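Local coordinates for extracellular solute-binding protein, family 5 (Chelativorans sp., PDB 6WM6) that binds EDTA and other aminopolycarboxylates in the periplasm, probably as the solute-binding component of an ABC transporter, at residues T112-I117 against G169-A174; H157-T162 against F176-L181. All coordinates share one frame; numbering follows the deposited sequence. Where two conformers were deposited one is given.

In the fold
Both contacts belong to one antiparallel four-stranded sheet, ordered 100-108, 111-117, 171-176, 160-165, in a part of this family 5 solute-binding protein well away from the chain's centre. Contact 1 joins the two middle strands; contact 2 lies where the edge strand 160-165 begins and strand 171-176 runs out into the loop before helix 193-196. Their centres are about 14 Å apart. Along the chain the segments alternate, 112-117, 157-162, 169-174, 176-181, with strands 160-165 and 171-176 consecutive. The contacts share a hydrophobic side: Val113 CG2 lies 3.8 Å from Phe176 CE1, and Ala174 CB packs on Ile160 CD1, so Phe176 and Ile160 extend the apolar face of the sheet formed by Val113 and Ala174.

Contact 1: residues T112-I117 against G169-A174; sequences TVVYRI and GKVVTA
Val113, Tyr115 and Ile117 pair with Ala174, Val172 and Lys170 through five nearly straight backbone hydrogen bonds, from Val113 N to Ala174 O (2.9 Å) down to Ile117 N to Lys170 O (2.8 Å), in antiparallel register. On the face of Val114 and Arg116, Val114 has CG1 anti to its backbone N (chi1 175°), which brings that methyl to 3.8 Å from Val171 CG1; its CG2 lies alongside Thr173 OG1. In the conformer given, the extended Arg116 chain runs beside Val171, whose CG1 sits off-centre over one guanidinium face while CG2 is 3.4 Å from NH1. At the start of 112-117, the CG2 methyls of Thr112 and Thr173 meet at 3.7 Å. Ile117 reaches Val172 CG2 with CD1 at 4.0 Å and crosses the Lys170 chain at about a right angle. A bend at chi2 (-72°) lays Lys170 CD against Ile117 CB, and NZ bonds Ile129 O and Arg118 O. Tyr115 meets Val172 CB to CB, its ring taking Val113 CG1 over one face. These central strands of the antiparallel four-stranded sheet lie between 100-108 and 160-165, and Phe134 of helix 131-141 packs against Tyr115, Ile117 and Val172.

Contact 2: residues H157-T162 against F176-L181; sequences HDFIET and FSEPFL
Phe176 opens the second segment opposite Ile160, as an antiparallel non-hydrogen-bonded pair whose side chains diverge. Ile160 nevertheless sends CG1 over one face of the Phe176 ring, a CH-pi contact 3.8 Å from the centroid and 19° off the ring normal. CG1 stands anti to the carbonyl carbon of Ile160 (chi1 -67°), and CD1 continues beyond it to the rim at CZ. CD2 of the same ring meets Phe159 CB at 3.8 Å. Water 2 donates to Phe176 O and, weakly and for the Glu161 conformer given, to Glu161 OE1.

Ser177 N gives its hydrogen to Phe159 O at 2.9 Å; the donor lies nearly in line with the carbonyl. Ser177 OG binds water 1, which donates to Asp158 O and so bridges the two segments. Glu161, in that same conformer, carries its extended chain past Ser177 CB.

Here the strand pair ends: residues 157-159 form a short 3-10 turn leading into strand 160-165, Glu161 and Thr162 together face Thr175 in a classic beta bulge, and beyond Phe176 the second segment leaves as a loop.

With Phe159 in the conformer given, Glu178 lays its CG 3.4 Å from Phe159 CD2, and its carboxylate, tilted against the ring plane, approaches CE2 through OE1. Pro179 contributes its carbonyl O near Phe159 CD2. Phe180, with CG anti to its backbone N, places CD1 over one face of the Phe159 ring, offset toward the rim; the two rings meet obliquely, centroids 4.9 Å apart and planes at 39°. Gln111 OE1 accepts a hydrogen bond from Phe180 N, tying the loop to strand 111-117.

Contact 1: residues T112-I117 against G169-A174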
loop_
_atom_site.group_PDB
_atom_site.type_symbol
_atom_site.label_atom_id
_atom_site.label_comp_id
_atom_site.label_asym_id
_atom_site.label_seq_id
_atom_site.Cartn_x
_atom_site.Cartn_y
_atom_site.Cartn_z
ATOM N N THR A 112 -20.401 12.929 13.878
ATOM C CA THR A 112 -20.053 12.399 15.187
ATOM C C THR A 112 -19.962 10.891 15.068
ATOM O O THR A 112 -20.856 10.260 14.489
ATOM C CB THR A 112 -21.136 12.770 16.217
ATOM O OG1 THR A 112 -21.331 14.191 16.266
ATOM C CG2 THR A 112 -20.716 12.294 17.592
ATOM N N VAL A 113 -18.884 10.328 15.594
ATOM C CA VAL A 113 -18.673 8.887 15.639
ATOM C C VAL A 113 -18.488 8.488 17.094
ATOM O O VAL A 113 -17.723 9.131 17.825
ATOM C CB VAL A 113 -17.456 8.456 14.803
ATOM C CG1 VAL A 113 -17.164 6.958 15.010
ATOM C CG2 VAL A 113 -17.664 8.767 13.337
ATOM N N VAL A 114 -19.184 7.433 17.519
ATOM C CA VAL A 114 -19.069 6.894 18.874
ATOM C C VAL A 114 -18.497 5.491 18.792
ATOM O O VAL A 114 -19.015 4.641 18.044
ATOM C CB VAL A 114 -20.422 6.884 19.613
ATOM C CG1 VAL A 114 -20.280 6.203 20.971
ATOM C CG2 VAL A 114 -20.920 8.298 19.781
ATOM N N TYR A 115 -17.430 5.254 19.548
ATOM C CA TYR A 115 -16.810 3.944 19.692
ATOM C C TYR A 115 -17.141 3.424 21.084
ATOM O O TYR A 115 -16.960 4.137 22.078
ATOM C CB TYR A 115 -15.286 4.012 19.545
ATOM C CG TYR A 115 -14.768 4.579 18.243
ATOM C CD1 TYR A 115 -14.564 5.940 18.098
ATOM C CD2 TYR A 115 -14.475 3.758 17.150
ATOM C CE1 TYR A 115 -14.082 6.473 16.916
ATOM C CE2 TYR A 115 -14.011 4.281 15.963
ATOM C CZ TYR A 115 -13.815 5.636 15.846
ATOM O OH TYR A 115 -13.360 6.192 14.663
ATOM N N ARG A 116 -17.609 2.194 21.177
ATOM C CA ARG A 116 -17.800 1.516 22.457
ATOM C C ARG A 116 -16.791 0.376 22.499
ATOM O O ARG A 116 -16.891 -0.582 21.717
ATOM C CB ARG A 116 -19.241 1.051 22.630
ATOM C CG ARG A 116 -20.188 2.248 22.773
ATOM C CD ARG A 116 -21.668 1.890 22.896
ATOM N NE ARG A 116 -22.491 3.102 22.823
ATOM C CZ ARG A 116 -22.784 3.884 23.860
ATOM N NH1 ARG A 116 -22.345 3.585 25.075
ATOM N NH2 ARG A 116 -23.528 4.966 23.683
ATOM N N ILE A 117 -15.783 0.521 23.363
ATOM C CA ILE A 117 -14.706 -0.446 23.515
ATOM C C ILE A 117 -15.186 -1.570 24.412
ATOM O O ILE A 117 -15.836 -1.331 25.443
ATOM C CB ILE A 117 -13.485 0.261 24.130
ATOM C CG1 ILE A 117 -13.050 1.439 23.264
ATOM C CG2 ILE A 117 -12.345 -0.739 24.340
ATOM C CD1 ILE A 117 -12.030 2.330 23.982
ATOM N N GLY A 169 -14.163 5.217 30.542
ATOM C CA GLY A 169 -13.109 5.112 29.562
ATOM C C GLY A 169 -13.456 4.270 28.356
ATOM O O GLY A 169 -12.632 4.174 27.435
ATOM N N LYS A 170 -14.639 3.661 28.323
ATOM C CA LYS A 170 -14.962 2.719 27.251
ATOM C C LYS A 170 -15.872 3.285 26.176
ATOM O O LYS A 170 -16.097 2.597 25.177
ATOM C CB LYS A 170 -15.552 1.432 27.827
ATOM C CG LYS A 170 -14.566 0.645 28.720
ATOM C CD LYS A 170 -13.466 -0.030 27.893
ATOM C CE LYS A 170 -12.506 -0.869 28.750
ATOM N NZ LYS A 170 -11.611 -1.707 27.902
ATOM N N VAL A 171 -16.358 4.516 26.309
ATOM C CA VAL A 171 -17.181 5.159 25.293
ATOM C C VAL A 171 -16.453 6.409 24.820
ATOM O O VAL A 171 -16.224 7.340 25.608
ATOM C CB VAL A 171 -18.583 5.502 25.807
ATOM C CG1 VAL A 171 -19.436 6.065 24.674
ATOM C CG2 VAL A 171 -19.258 4.283 26.403
ATOM N N VAL A 172 -16.086 6.438 23.543
ATOM C CA VAL A 172 -15.263 7.490 22.950
ATOM C C VAL A 172 -16.091 8.181 21.881
ATOM O O VAL A 172 -16.616 7.524 20.980
ATOM C CB VAL A 172 -13.977 6.903 22.337
ATOM C CG1 VAL A 172 -13.128 8.003 21.721
ATOM C CG2 VAL A 172 -13.204 6.130 23.374
ATOM N N THR A 173 -16.198 9.504 21.968
ATOM C CA THR A 173 -16.990 10.300 21.034
ATOM C C THR A 173 -16.084 11.248 20.261
ATOM O O THR A 173 -15.425 12.111 20.860
ATOM C CB THR A 173 -18.075 11.079 21.781
ATOM O OG1 THR A 173 -18.931 10.167 22.489
ATOM C CG2 THR A 173 -18.934 11.899 20.824
ATOM N N ALA A 174 -16.052 11.074 18.936
ATOM C CA ALA A 174 -15.289 11.922 18.024
ATOM C C ALA A 174 -16.239 12.877 17.316
ATOM O O ALA A 174 -17.189 12.433 16.659
ATOM C CB ALA A 174 -14.571 11.072 16.978
#

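Contact 2: residues H157-T162 against F176-L181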
loop_
_atom_site.group_PDB
_atom_site.type_symbol
_atom_site.label_atom_id
_atom_site.label_comp_id
_atom_site.label_asym_id
_atom_site.label_seq_id
_atom_site.Cartn_x
_atom_site.Cartn_y
_atom_site.Cartn_z
ATOM N N HIS A 157 -7.369 12.270 10.575
ATOM C CA HIS A 157 -7.426 12.477 12.015
ATOM C C HIS A 157 -7.533 13.963 12.338
ATOM O O HIS A 157 -8.141 14.343 13.346
ATOM C CB HIS A 157 -6.213 11.848 12.727
ATOM C CG HIS A 157 -6.250 10.347 12.773
ATOM N ND1 HIS A 157 -5.578 9.564 11.853
ATOM C CD2 HIS A 157 -6.894 9.482 13.601
ATOM C CE1 HIS A 157 -5.805 8.283 12.121
ATOM N NE2 HIS A 157 -6.587 8.207 13.181
ATOM N N ASP A 158 -6.976 14.823 11.477
ATOM C CA ASP A 158 -7.081 16.261 11.685
ATOM C C ASP A 158 -8.509 16.785 11.520
ATOM O O ASP A 158 -8.791 17.914 11.959
ATOM C CB ASP A 158 -6.090 17.049 10.813
ATOM C CG ASP A 158 -6.175 16.732 9.342
ATOM O OD1 ASP A 158 -6.846 15.783 8.921
ATOM O OD2 ASP A 158 -5.524 17.470 8.554
ATOM N N PHE A 159 -9.405 16.027 10.895
ATOM C CA PHE A 159 -10.802 16.431 10.767
ATOM C C PHE A 159 -11.579 16.218 12.062
ATOM O O PHE A 159 -12.690 16.734 12.193
ATOM C CB PHE A 159 -11.512 15.646 9.659
ATOM C CG PHE A 159 -11.147 16.057 8.259
ATOM C CD1 PHE A 159 -9.832 16.038 7.821
ATOM C CD2 PHE A 159 -12.140 16.427 7.358
ATOM C CE1 PHE A 159 -9.512 16.403 6.512
ATOM C CE2 PHE A 159 -11.823 16.795 6.062
ATOM C CZ PHE A 159 -10.509 16.773 5.641
ATOM N N ILE A 160 -11.040 15.442 13.002
ATOM C CA ILE A 160 -11.641 15.317 14.329
ATOM C C ILE A 160 -11.213 16.531 15.148
ATOM O O ILE A 160 -10.016 16.772 15.361
ATOM C CB ILE A 160 -11.223 14.004 15.008
ATOM C CG1 ILE A 160 -11.828 12.801 14.261
ATOM C CG2 ILE A 160 -11.624 14.007 16.495
ATOM C CD1 ILE A 160 -11.313 11.454 14.753
ATOM N N GLU A 161 -12.184 17.315 15.586
ATOM C CA GLU A 161 -11.931 18.534 16.345
ATOM C C GLU A 161 -11.988 18.324 17.848
ATOM O O GLU A 161 -11.218 18.968 18.585
ATOM C CB GLU A 161 -12.971 19.596 15.948
ATOM C CG GLU A 161 -12.725 20.972 16.523
ATOM C CD GLU A 161 -13.687 21.996 15.959
ATOM O OE1 GLU A 161 -14.883 21.666 15.819
ATOM O OE2 GLU A 161 -13.243 23.117 15.642
ATOM N N THR A 162 -12.852 17.440 18.321
ATOM C CA THR A 162 -12.929 17.084 19.735
ATOM C C THR A 162 -13.048 15.572 19.854
ATOM O O THR A 162 -13.709 14.915 19.046
ATOM C CB THR A 162 -14.071 17.747 20.505
ATOM O OG1 THR A 162 -15.330 17.309 20.014
ATOM C CG2 THR A 162 -13.967 19.273 20.419
ATOM N N PHE A 176 -16.374 15.864 14.439
ATOM C CA PHE A 176 -15.627 16.340 13.287
ATOM C C PHE A 176 -15.955 17.795 12.977
ATOM O O PHE A 176 -17.093 18.244 13.133
ATOM C CB PHE A 176 -15.966 15.477 12.055
ATOM C CG PHE A 176 -15.427 14.064 12.114
ATOM C CD1 PHE A 176 -15.968 13.131 12.983
ATOM C CD2 PHE A 176 -14.395 13.681 11.279
ATOM C CE1 PHE A 176 -15.475 11.822 13.014
ATOM C CE2 PHE A 176 -13.910 12.378 11.302
ATOM C CZ PHE A 176 -14.431 11.466 12.168
ATOM N N SER A 177 -14.950 18.526 12.510
ATOM C CA SER A 177 -15.171 19.916 12.095
ATOM C C SER A 177 -15.814 20.038 10.721
ATOM O O SER A 177 -16.367 21.108 10.395
ATOM C CB SER A 177 -13.842 20.679 12.113
ATOM O OG SER A 177 -12.880 20.043 11.284
ATOM N N GLU A 178 -15.741 18.997 9.908
ATOM C CA GLU A 178 -16.381 18.961 8.602
ATOM C C GLU A 178 -16.555 17.506 8.201
ATOM O O GLU A 178 -15.913 16.628 8.784
ATOM C CB GLU A 178 -15.553 19.718 7.555
ATOM C CG GLU A 178 -14.168 19.159 7.339
ATOM C CD GLU A 178 -13.363 19.989 6.357
ATOM O OE1 GLU A 178 -13.524 19.789 5.132
ATOM O OE2 GLU A 178 -12.584 20.853 6.810
ATOM N N PRO A 179 -17.413 17.229 7.221
ATOM C CA PRO A 179 -17.692 15.830 6.865
ATOM C C PRO A 179 -16.446 15.116 6.359
ATOM O O PRO A 179 -15.597 15.690 5.679
ATOM C CB PRO A 179 -18.739 15.936 5.758
ATOM C CG PRO A 179 -19.345 17.301 5.915
ATOM C CD PRO A 179 -18.253 18.175 6.457
ATOM N N PHE A 180 -16.364 13.823 6.658
ATOM C CA PHE A 180 -15.223 13.016 6.216
ATOM C C PHE A 180 -15.675 11.585 5.985
ATOM O O PHE A 180 -16.070 10.870 6.921
ATOM C CB PHE A 180 -14.072 13.089 7.214
ATOM C CG PHE A 180 -12.838 12.342 6.776
ATOM C CD1 PHE A 180 -12.138 12.747 5.667
ATOM C CD2 PHE A 180 -12.402 11.237 7.455
ATOM C CE1 PHE A 180 -11.018 12.053 5.248
ATOM C CE2 PHE A 180 -11.290 10.528 7.046
ATOM C CZ PHE A 180 -10.592 10.944 5.953
ATOM N N LEU A 181 -15.569 11.151 4.736
ATOM C CA LEU A 181 -15.974 9.810 4.332
ATOM C C LEU A 181 -15.200 8.718 5.049
ATOM O O LEU A 181 -15.781 7.721 5.495
ATOM C CB LEU A 181 -15.734 9.686 2.825
ATOM C CG LEU A 181 -15.773 8.290 2.238
ATOM C CD1 LEU A 181 -17.169 7.787 2.265
ATOM C CD2 LEU A 181 -15.204 8.298 0.820
HETATM O O HOH W 1 -10.835 19.477 13.025
HETATM O O HOH W 2 -17.826 20.735 14.565
#